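Local coordinates for HRDC domain-containing protein (Bifidobacterium adolescentis ATCC 15703, PDB 3CYM), which is probably a ribonuclease D-like 3'-5' exonuclease that binds nucleic acid, its exonuclease domain being joined to helical HRDC and HRDC-like domains, at residues A[231-239]-A[322-332]. Numbering follows the deposited sequence.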
loop_
_atom_site.group_PDB
_atom_site.type_symbol
_atom_site.label_atom_id
_atom_site.label_comp_id
_atom_site.label_asym_id
_atom_site.label_seq_id
_atom_site.Cartn_x
_atom_site.Cartn_y
_atom_site.Cartn_z
ATOM N N ARG A 231 -19.224 18.653 17.257
ATOM C CA ARG A 231 -18.103 19.335 16.603
ATOM C C ARG A 231 -16.975 19.720 17.565
ATOM O O ARG A 231 -15.824 19.830 17.142
ATOM C CB ARG A 231 -18.587 20.546 15.798
ATOM C CG ARG A 231 -19.796 20.233 14.915
ATOM C CD ARG A 231 -19.912 21.122 13.681
ATOM N NE ARG A 231 -19.895 22.547 14.003
ATOM C CZ ARG A 231 -19.090 23.440 13.432
ATOM N NH1 ARG A 231 -18.232 23.069 12.491
ATOM N NH2 ARG A 231 -19.153 24.713 13.798
ATOM N N GLN A 232 -17.300 19.912 18.847
ATOM C CA GLN A 232 -16.276 20.133 19.878
ATOM C C GLN A 232 -15.481 18.858 20.157
ATOM O O GLN A 232 -14.280 18.915 20.406
ATOM C CB GLN A 232 -16.868 20.688 21.179
ATOM C CG GLN A 232 -15.803 21.273 22.122
ATOM C CD GLN A 232 -16.366 21.910 23.375
ATOM O OE1 GLN A 232 -15.754 22.820 23.936
ATOM N NE2 GLN A 232 -17.529 21.442 23.825
ATOM N N ALA A 233 -16.161 17.715 20.109
ATOM C CA ALA A 233 -15.502 16.413 20.199
ATOM C C ALA A 233 -14.604 16.200 18.991
ATOM O O ALA A 233 -13.500 15.683 19.116
ATOM C CB ALA A 233 -16.525 15.302 20.297
ATOM N N LEU A 234 -15.080 16.630 17.829
ATOM C CA LEU A 234 -14.315 16.526 16.595
ATOM C C LEU A 234 -13.073 17.405 16.625
ATOM O O LEU A 234 -12.030 16.996 16.135
ATOM C CB LEU A 234 -15.199 16.821 15.383
ATOM C CG LEU A 234 -16.225 15.723 15.062
ATOM C CD1 LEU A 234 -17.217 16.169 13.987
ATOM C CD2 LEU A 234 -15.546 14.410 14.663
ATOM N N ALA A 235 -13.179 18.578 17.252
ATOM C CA ALA A 235 -12.024 19.448 17.505
ATOM C C ALA A 235 -10.993 18.788 18.427
ATOM O O ALA A 235 -9.794 18.991 18.262
ATOM C CB ALA A 235 -12.472 20.763 18.088
ATOM N N ILE A 236 -11.473 17.997 19.386
ATOM C CA ILE A 236 -10.611 17.233 20.288
ATOM C C ILE A 236 -9.910 16.085 19.541
ATOM O O ILE A 236 -8.690 15.918 19.656
ATOM C CB ILE A 236 -11.405 16.741 21.551
ATOM C CG1 ILE A 236 -11.761 17.940 22.430
ATOM C CG2 ILE A 236 -10.602 15.734 22.361
ATOM C CD1 ILE A 236 -12.856 17.715 23.422
ATOM N N VAL A 237 -10.681 15.321 18.770
ATOM C CA VAL A 237 -10.139 14.273 17.900
ATOM C C VAL A 237 -9.079 14.835 16.938
ATOM O O VAL A 237 -7.988 14.283 16.831
ATOM C CB VAL A 237 -11.255 13.551 17.111
ATOM C CG1 VAL A 237 -10.662 12.612 16.073
ATOM C CG2 VAL A 237 -12.162 12.778 18.063
ATOM N N ARG A 238 -9.395 15.942 16.270
ATOM C CA ARG A 238 -8.444 16.623 15.396
ATOM C C ARG A 238 -7.144 16.975 16.105
ATOM O O ARG A 238 -6.065 16.683 15.593
ATOM C CB ARG A 238 -9.054 17.899 14.808
ATOM C CG ARG A 238 -8.196 18.532 13.729
ATOM C CD ARG A 238 -8.879 19.714 13.072
ATOM N NE ARG A 238 -9.312 20.726 14.038
ATOM C CZ ARG A 238 -9.828 21.908 13.704
ATOM N NH1 ARG A 238 -10.201 22.761 14.651
ATOM N NH2 ARG A 238 -9.970 22.244 12.426
ATOM N N ALA A 239 -7.259 17.592 17.283
ATOM C CA ALA A 239 -6.102 18.078 18.039
ATOM C C ALA A 239 -5.232 16.929 18.557
ATOM O O ALA A 239 -4.003 16.997 18.479
ATOM C CB ALA A 239 -6.563 18.967 19.186
ATOM N N ALA A 322 -7.788 22.296 22.624
ATOM C CA ALA A 322 -8.962 21.969 21.833
ATOM C C ALA A 322 -10.246 22.568 22.422
ATOM O O ALA A 322 -11.104 23.053 21.684
ATOM C CB ALA A 322 -9.081 20.465 21.701
ATOM N N LEU A 323 -10.353 22.549 23.750
ATOM C CA LEU A 323 -11.526 23.048 24.462
ATOM C C LEU A 323 -11.504 24.578 24.609
ATOM O O LEU A 323 -12.497 25.182 25.019
ATOM C CB LEU A 323 -11.656 22.369 25.844
ATOM C CG LEU A 323 -12.165 20.918 25.933
ATOM C CD1 LEU A 323 -11.929 20.324 27.308
ATOM C CD2 LEU A 323 -13.648 20.798 25.574
ATOM N N ALA A 324 -10.369 25.194 24.283
ATOM C CA ALA A 324 -10.230 26.650 24.315
ATOM C C ALA A 324 -10.482 27.272 22.935
ATOM O O ALA A 324 -10.424 28.497 22.778
ATOM C CB ALA A 324 -8.854 27.043 24.839
ATOM N N LEU A 325 -10.751 26.425 21.942
ATOM C CA LEU A 325 -11.056 26.868 20.582
ATOM C C LEU A 325 -12.403 27.574 20.495
ATOM O O LEU A 325 -13.378 27.104 21.087
ATOM C CB LEU A 325 -11.084 25.682 19.613
ATOM C CG LEU A 325 -9.795 25.203 18.962
ATOM C CD1 LEU A 325 -10.165 24.187 17.899
ATOM C CD2 LEU A 325 -9.049 26.357 18.342
ATOM N N PRO A 326 -12.461 28.696 19.748
ATOM C CA PRO A 326 -13.739 29.331 19.431
ATOM C C PRO A 326 -14.582 28.362 18.601
ATOM O O PRO A 326 -14.041 27.703 17.712
ATOM C CB PRO A 326 -13.332 30.543 18.582
ATOM C CG PRO A 326 -11.889 30.783 18.899
ATOM C CD PRO A 326 -11.322 29.425 19.155
ATOM N N PRO A 327 -15.886 28.245 18.915
ATOM C CA PRO A 327 -16.822 27.362 18.208
ATOM C C PRO A 327 -16.818 27.506 16.679
ATOM O O PRO A 327 -17.112 26.546 15.970
ATOM C CB PRO A 327 -18.180 27.762 18.788
ATOM C CG PRO A 327 -17.859 28.237 20.147
ATOM C CD PRO A 327 -16.551 28.952 20.024
ATOM N N SER A 328 -16.450 28.688 16.191
ATOM C CA SER A 328 -16.359 28.962 14.763
ATOM C C SER A 328 -15.103 28.364 14.122
ATOM O O SER A 328 -14.861 28.549 12.925
ATOM C CB SER A 328 -16.412 30.475 14.525
ATOM O OG SER A 328 -15.298 31.138 15.112
ATOM N N GLU A 329 -14.305 27.653 14.917
ATOM C CA GLU A 329 -13.105 26.990 14.404
ATOM C C GLU A 329 -13.200 25.468 14.436
ATOM O O GLU A 329 -12.331 24.784 13.892
ATOM C CB GLU A 329 -11.854 27.466 15.139
ATOM C CG GLU A 329 -11.332 28.801 14.640
ATOM C CD GLU A 329 -10.051 29.214 15.329
ATOM O OE1 GLU A 329 -9.021 28.532 15.134
ATOM O OE2 GLU A 329 -10.073 30.232 16.050
ATOM N N TRP A 330 -14.253 24.954 15.074
ATOM C CA TRP A 330 -14.561 23.527 15.058
ATOM C C TRP A 330 -14.862 23.075 13.635
ATOM O O TRP A 330 -15.537 23.787 12.888
ATOM C CB TRP A 330 -15.772 23.203 15.939
ATOM C CG TRP A 330 -15.671 23.620 17.373
ATOM C CD1 TRP A 330 -14.536 23.903 18.081
ATOM C CD2 TRP A 330 -16.765 23.762 18.295
ATOM N NE1 TRP A 330 -14.857 24.242 19.378
ATOM C CE2 TRP A 330 -16.216 24.155 19.538
ATOM C CE3 TRP A 330 -18.153 23.601 18.188
ATOM C CZ2 TRP A 330 -17.010 24.398 20.666
ATOM C CZ3 TRP A 330 -18.942 23.837 19.313
ATOM C CH2 TRP A 330 -18.365 24.229 20.536
ATOM N N PRO A 331 -14.365 21.889 13.252
ATOM C CA PRO A 331 -14.645 21.325 11.938
ATOM C C PRO A 331 -16.071 20.777 11.873
ATOM O O PRO A 331 -16.711 20.632 12.914
ATOM C CB PRO A 331 -13.630 20.187 11.840
ATOM C CG PRO A 331 -13.468 19.743 13.243
ATOM C CD PRO A 331 -13.499 21.001 14.050
ATOM N N ASP A 332 -16.550 20.484 10.662
ATOM C CA ASP A 332 -17.925 20.017 10.427
ATOM C C ASP A 332 -18.186 18.610 10.983
ATOM O O ASP A 332 -18.528 17.677 10.246
ATOM C CB ASP A 332 -18.250 20.060 8.928
ATOM C CG ASP A 332 -17.946 21.409 8.297
ATOM O OD1 ASP A 332 -18.552 22.419 8.716
ATOM O OD2 ASP A 332 -17.110 21.452 7.367
#
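The indole of Trp330 is sandwiched between Gln232 CB of the helix, over one face, and Pro327 CA of its own loop, above the other. Gln232 CB stands 3.8 Å from the centroid of the Trp330 six-membered ring and 14° off the ring normal, which meets the geometry of a CH-pi contact. With CG anti to the backbone N and an extended chain beyond, Gln232 continues past the indole, its amide plane 33° from the ring. Its reach ends where Gln232 OE1 meets Leu323 CD2 at 3.3 Å.

The two guanidinium groups lie on either side of Pro331. That of Arg238 has Pro331 CD over one face and Leu325 CD1 at its edge; Arg238 NH1 donates to Glu329 O (3.0 Å, 148° at the hydrogen), approaching from above the carbonyl plane. Arg231 carries Trp330 CB over one face and has Asp332 N at the edge. Its chain, bent at chi3, brings Arg231 NH1 to Pro331 O in a weak bond of 2.9 Å. Asp332 OD1, 3.8 Å from Arg231 NH1, adds a long salt bridge of charges alone.

At the centre of the contact Ala235 CB meets Trp330 CD1 at 3.8 Å. Ala322 CB, on helix 312-323, packs on Ile236 CG1 at 3.8 Å. The chain after helix 312-323 arches away and comes back onto the first turns of helix 231-250 in the HRDC region, where the two arginines join it to the helix through backbone carbonyls. Trp218 touches both Arg238 and Pro331, and helix 261-270 packs on Ala233, Ile236 and Val237 of helix 231-250.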